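Local atomic coordinates of probable aminotransferase (Pseudomonas aeruginosa, PDB entry 5YKR), a protein that belongs to the class-III aminotransferase family of fold-type I proteins and carries covalently bound pyridoxal phosphate, in a dimer. Residues 116-127 with 336-347. Numbering follows the deposited sequence.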
loop_
_atom_site.group_PDB
_atom_site.type_symbol
_atom_site.label_atom_id
_atom_site.label_comp_id
_atom_site.label_asym_id
_atom_site.label_seq_id
_atom_site.Cartn_x
_atom_site.Cartn_y
_atom_site.Cartn_z
ATOM N N ASP A 116 -13.329 3.597 16.627
ATOM C CA ASP A 116 -12.736 4.732 15.921
ATOM C C ASP A 116 -13.280 4.830 14.507
ATOM O O ASP A 116 -13.336 5.916 13.937
ATOM C CB ASP A 116 -11.224 4.622 15.871
ATOM C CG ASP A 116 -10.548 4.776 17.235
ATOM O OD1 ASP A 116 -11.142 5.468 18.091
ATOM O OD2 ASP A 116 -9.397 4.286 17.407
ATOM N N SER A 117 -13.709 3.712 13.913
ATOM C CA SER A 117 -14.314 3.799 12.578
ATOM C C SER A 117 -15.601 4.602 12.554
ATOM O O SER A 117 -15.899 5.299 11.558
ATOM C CB SER A 117 -14.562 2.414 11.980
ATOM O OG SER A 117 -15.558 1.674 12.658
ATOM N N LEU A 118 -16.365 4.518 13.639
ATOM C CA LEU A 118 -17.616 5.280 13.727
ATOM C C LEU A 118 -17.283 6.787 13.687
ATOM O O LEU A 118 -17.903 7.527 12.906
ATOM C CB LEU A 118 -18.366 4.935 15.019
ATOM C CG LEU A 118 -19.016 3.586 15.071
ATOM C CD1 LEU A 118 -19.287 3.232 16.531
ATOM C CD2 LEU A 118 -20.294 3.606 14.290
ATOM N N TRP A 119 -16.320 7.211 14.512
ATOM C CA TRP A 119 -15.993 8.601 14.613
ATOM C C TRP A 119 -15.403 9.137 13.311
ATOM O O TRP A 119 -15.775 10.196 12.798
ATOM C CB TRP A 119 -15.068 8.810 15.810
ATOM C CG TRP A 119 -14.836 10.264 16.106
ATOM C CD1 TRP A 119 -15.499 10.982 17.055
ATOM C CD2 TRP A 119 -13.944 11.176 15.453
ATOM N NE1 TRP A 119 -15.066 12.278 17.021
ATOM C CE2 TRP A 119 -14.074 12.403 16.077
ATOM C CE3 TRP A 119 -13.009 11.046 14.441
ATOM C CZ2 TRP A 119 -13.363 13.544 15.660
ATOM C CZ3 TRP A 119 -12.270 12.161 14.066
ATOM C CH2 TRP A 119 -12.450 13.384 14.659
ATOM N N VAL A 120 -14.455 8.376 12.754
ATOM C CA VAL A 120 -13.770 8.813 11.540
ATOM C C VAL A 120 -14.658 8.880 10.348
ATOM O O VAL A 120 -14.572 9.813 9.566
ATOM C CB VAL A 120 -12.546 7.927 11.251
ATOM C CG1 VAL A 120 -11.921 8.234 9.905
ATOM C CG2 VAL A 120 -11.481 8.151 12.346
ATOM N N GLY A 121 -15.580 7.915 10.180
ATOM C CA GLY A 121 -16.476 8.006 9.040
ATOM C C GLY A 121 -17.299 9.290 9.055
ATOM O O GLY A 121 -17.449 9.967 8.029
ATOM N N ALA A 122 -17.852 9.606 10.203
ATOM C CA ALA A 122 -18.648 10.826 10.348
ATOM C C ALA A 122 -17.812 12.089 10.159
ATOM O O ALA A 122 -18.244 13.051 9.500
ATOM C CB ALA A 122 -19.355 10.840 11.703
ATOM N N GLU A 123 -16.563 12.038 10.666
ATOM C CA GLU A 123 -15.655 13.158 10.502
ATOM C C GLU A 123 -15.313 13.428 9.041
ATOM O O GLU A 123 -15.262 14.593 8.620
ATOM C CB GLU A 123 -14.399 12.937 11.329
ATOM C CG GLU A 123 -13.237 13.897 11.027
ATOM C CD GLU A 123 -13.481 15.334 11.426
ATOM O OE1 GLU A 123 -14.443 15.657 12.186
ATOM O OE2 GLU A 123 -12.632 16.182 11.052
ATOM N N LEU A 124 -15.017 12.352 8.302
ATOM C CA LEU A 124 -14.666 12.523 6.901
ATOM C C LEU A 124 -15.818 13.169 6.124
ATOM O O LEU A 124 -15.606 14.063 5.289
ATOM C CB LEU A 124 -14.286 11.203 6.263
ATOM C CG LEU A 124 -12.954 10.583 6.728
ATOM C CD1 LEU A 124 -12.876 9.120 6.346
ATOM C CD2 LEU A 124 -11.800 11.365 6.162
ATOM N N ALA A 125 -17.031 12.709 6.386
ATOM C CA ALA A 125 -18.200 13.279 5.710
ATOM C C ALA A 125 -18.399 14.750 6.060
ATOM O O ALA A 125 -18.720 15.554 5.176
ATOM C CB ALA A 125 -19.424 12.451 6.016
ATOM N N ARG A 126 -18.201 15.089 7.321
ATOM C CA ARG A 126 -18.317 16.487 7.773
ATOM C C ARG A 126 -17.243 17.370 7.140
ATOM O O ARG A 126 -17.512 18.455 6.605
ATOM C CB ARG A 126 -18.146 16.570 9.306
ATOM C CG ARG A 126 -18.230 17.992 9.855
ATOM C CD ARG A 126 -17.455 18.088 11.178
ATOM N NE ARG A 126 -15.998 17.984 11.046
ATOM C CZ ARG A 126 -15.215 18.932 10.589
ATOM N NH1 ARG A 126 -15.716 20.083 10.109
ATOM N NH2 ARG A 126 -13.922 18.729 10.549
ATOM N N ARG A 127 -16.010 16.885 7.187
ATOM C CA ARG A 127 -14.867 17.685 6.780
ATOM C C ARG A 127 -14.805 17.898 5.296
ATOM O O ARG A 127 -14.535 19.007 4.826
ATOM C CB ARG A 127 -13.559 16.976 7.272
ATOM C CG ARG A 127 -12.282 17.682 6.897
ATOM C CD ARG A 127 -11.107 16.982 7.531
ATOM N NE ARG A 127 -10.993 17.160 8.979
ATOM C CZ ARG A 127 -10.184 18.011 9.593
ATOM N NH1 ARG A 127 -9.388 18.807 8.931
ATOM N NH2 ARG A 127 -10.132 18.017 10.911
ATOM N N LEU A 336 -6.985 3.622 11.853
ATOM C CA LEU A 336 -8.143 4.401 12.245
ATOM C C LEU A 336 -7.884 5.213 13.539
ATOM O O LEU A 336 -8.353 6.350 13.680
ATOM C CB LEU A 336 -9.377 3.501 12.392
ATOM C CG LEU A 336 -10.221 3.336 11.114
ATOM C CD1 LEU A 336 -10.904 4.648 10.733
ATOM C CD2 LEU A 336 -9.444 2.826 9.917
ATOM N N ALA A 337 -7.145 4.625 14.484
ATOM C CA ALA A 337 -6.786 5.360 15.698
ATOM C C ALA A 337 -5.941 6.607 15.361
ATOM O O ALA A 337 -6.147 7.691 15.907
ATOM C CB ALA A 337 -6.047 4.470 16.650
ATOM N N ALA A 338 -4.955 6.418 14.472
ATOM C CA ALA A 338 -4.092 7.523 14.071
ATOM C C ALA A 338 -4.853 8.589 13.313
ATOM O O ALA A 338 -4.592 9.789 13.492
ATOM C CB ALA A 338 -2.904 7.008 13.269
ATOM N N MET A 339 -5.743 8.184 12.424
ATOM C CA MET A 339 -6.585 9.138 11.686
ATOM C C MET A 339 -7.477 9.943 12.634
ATOM O O MET A 339 -7.681 11.153 12.450
ATOM C CB MET A 339 -7.502 8.436 10.654
ATOM C CG MET A 339 -6.744 7.868 9.514
ATOM S SD MET A 339 -7.984 7.112 8.384
ATOM C CE MET A 339 -6.748 6.451 7.255
ATOM N N ARG A 340 -8.063 9.262 13.617
ATOM C CA ARG A 340 -8.942 9.950 14.536
ATOM C C ARG A 340 -8.167 11.044 15.255
ATOM O O ARG A 340 -8.620 12.195 15.331
ATOM C CB ARG A 340 -9.592 8.990 15.505
ATOM C CG ARG A 340 -10.421 9.670 16.577
ATOM C CD ARG A 340 -11.198 8.671 17.345
ATOM N NE ARG A 340 -12.104 9.311 18.294
ATOM C CZ ARG A 340 -13.037 8.660 18.975
ATOM N NH1 ARG A 340 -13.149 7.322 18.870
ATOM N NH2 ARG A 340 -13.869 9.365 19.710
ATOM N N ALA A 341 -6.977 10.696 15.777
ATOM C CA ALA A 341 -6.177 11.707 16.431
ATOM C C ALA A 341 -5.802 12.836 15.502
ATOM O O ALA A 341 -5.794 14.011 15.880
ATOM C CB ALA A 341 -4.934 11.075 17.024
ATOM N N THR A 342 -5.450 12.506 14.257
ATOM C CA THR A 342 -5.080 13.526 13.319
ATOM C C THR A 342 -6.200 14.498 13.030
ATOM O O THR A 342 -5.997 15.741 13.056
ATOM C CB THR A 342 -4.569 12.850 12.012
ATOM O OG1 THR A 342 -3.405 12.077 12.311
ATOM C CG2 THR A 342 -4.251 13.895 10.951
ATOM N N PHE A 343 -7.384 13.977 12.702
ATOM C CA PHE A 343 -8.483 14.846 12.382
ATOM C C PHE A 343 -9.022 15.617 13.593
ATOM O O PHE A 343 -9.410 16.786 13.475
ATOM C CB PHE A 343 -9.606 14.086 11.704
ATOM C CG PHE A 343 -9.224 13.489 10.362
ATOM C CD1 PHE A 343 -8.654 14.279 9.372
ATOM C CD2 PHE A 343 -9.489 12.171 10.063
ATOM C CE1 PHE A 343 -8.308 13.753 8.124
ATOM C CE2 PHE A 343 -9.186 11.633 8.810
ATOM C CZ PHE A 343 -8.569 12.420 7.870
ATOM N N ALA A 344 -9.012 14.980 14.753
ATOM C CA ALA A 344 -9.603 15.644 15.963
ATOM C C ALA A 344 -8.658 16.677 16.565
ATOM O O ALA A 344 -9.100 17.713 17.051
ATOM C CB ALA A 344 -9.957 14.609 16.994
ATOM N N GLU A 345 -7.360 16.372 16.562
ATOM C CA GLU A 345 -6.394 17.131 17.347
ATOM C C GLU A 345 -5.352 17.891 16.568
ATOM O O GLU A 345 -4.777 18.841 17.118
ATOM C CB GLU A 345 -5.691 16.220 18.363
ATOM C CG GLU A 345 -6.623 15.399 19.221
ATOM C CD GLU A 345 -7.492 16.207 20.158
ATOM O OE1 GLU A 345 -7.100 17.342 20.538
ATOM O OE2 GLU A 345 -8.560 15.699 20.495
ATOM N N VAL A 346 -5.112 17.531 15.303
ATOM C CA VAL A 346 -3.975 18.083 14.568
ATOM C C VAL A 346 -4.385 19.008 13.418
ATOM O O VAL A 346 -3.879 20.092 13.291
ATOM C CB VAL A 346 -3.060 16.943 14.067
ATOM C CG1 VAL A 346 -1.900 17.469 13.255
ATOM C CG2 VAL A 346 -2.541 16.136 15.244
ATOM N N MET A 347 -5.276 18.545 12.545
ATOM C CA MET A 347 -5.672 19.256 11.319
ATOM C C MET A 347 -6.774 20.251 11.618
ATOM O O MET A 347 -7.901 20.131 11.126
ATOM C CB MET A 347 -6.122 18.227 10.277
ATOM C CG MET A 347 -5.004 17.391 9.780
ATOM S SD MET A 347 -5.447 16.189 8.541
ATOM C CE MET A 347 -6.097 17.198 7.244
#
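M347 O is gripped end-on by both terminal nitrogens of R127. NH1 of R127 reaches M347 O at 3.0 Å, in the carbonyl plane on a lone pair, while NH2 of R127 comes to the same oxygen tilted 32° from that plane. The bend of R127 at chi3 brings one guanidinium face against CD1 of F343, at a slant to the ring. R127 NH1 also bonds P268 O. From its own helix, R127 is held side-on by E123: NE of R127 lies 2.8 Å from E123 OE2, an oxygen also bonded by R127 NH2 and R126 NH2. R126 NE takes E123 OE1, so one carboxylate joins two arginines in a salt-bridge network.

At the other end, R340 NH1 meets D116 OD1 at 2.8 Å in a salt bridge, nearly along the carboxylate C-O bond, with the two planes 86° apart. Extended from CG to NE, R340 lays its guanidinium flat on W119, planes 11° apart, as an off-centre cation-pi stack, and its CG makes an off-centre CH-pi contact with the six-membered ring. W119 CH2 also touches A344 CB at 3.6 Å.

Between these polar ends the core is apolar. V120 CB packs on L336 CD1 (3.7 Å), and L124 CD2 meets F343 CE2 at 3.7 Å. L124 and M339 continue onto V296 of strand 295-299; helix 116-127 borders the second subunit, where L124 touches W41, while 336-347 packs on helix 94-104. R340 lies flat on its aromatic partner, whereas R127 meets F343 only obliquely. Three arginine N-H groups on E123 OE2 would be expected to favour the ionised carboxylate, and R127 ties this charged cluster to the backbone of the other segment.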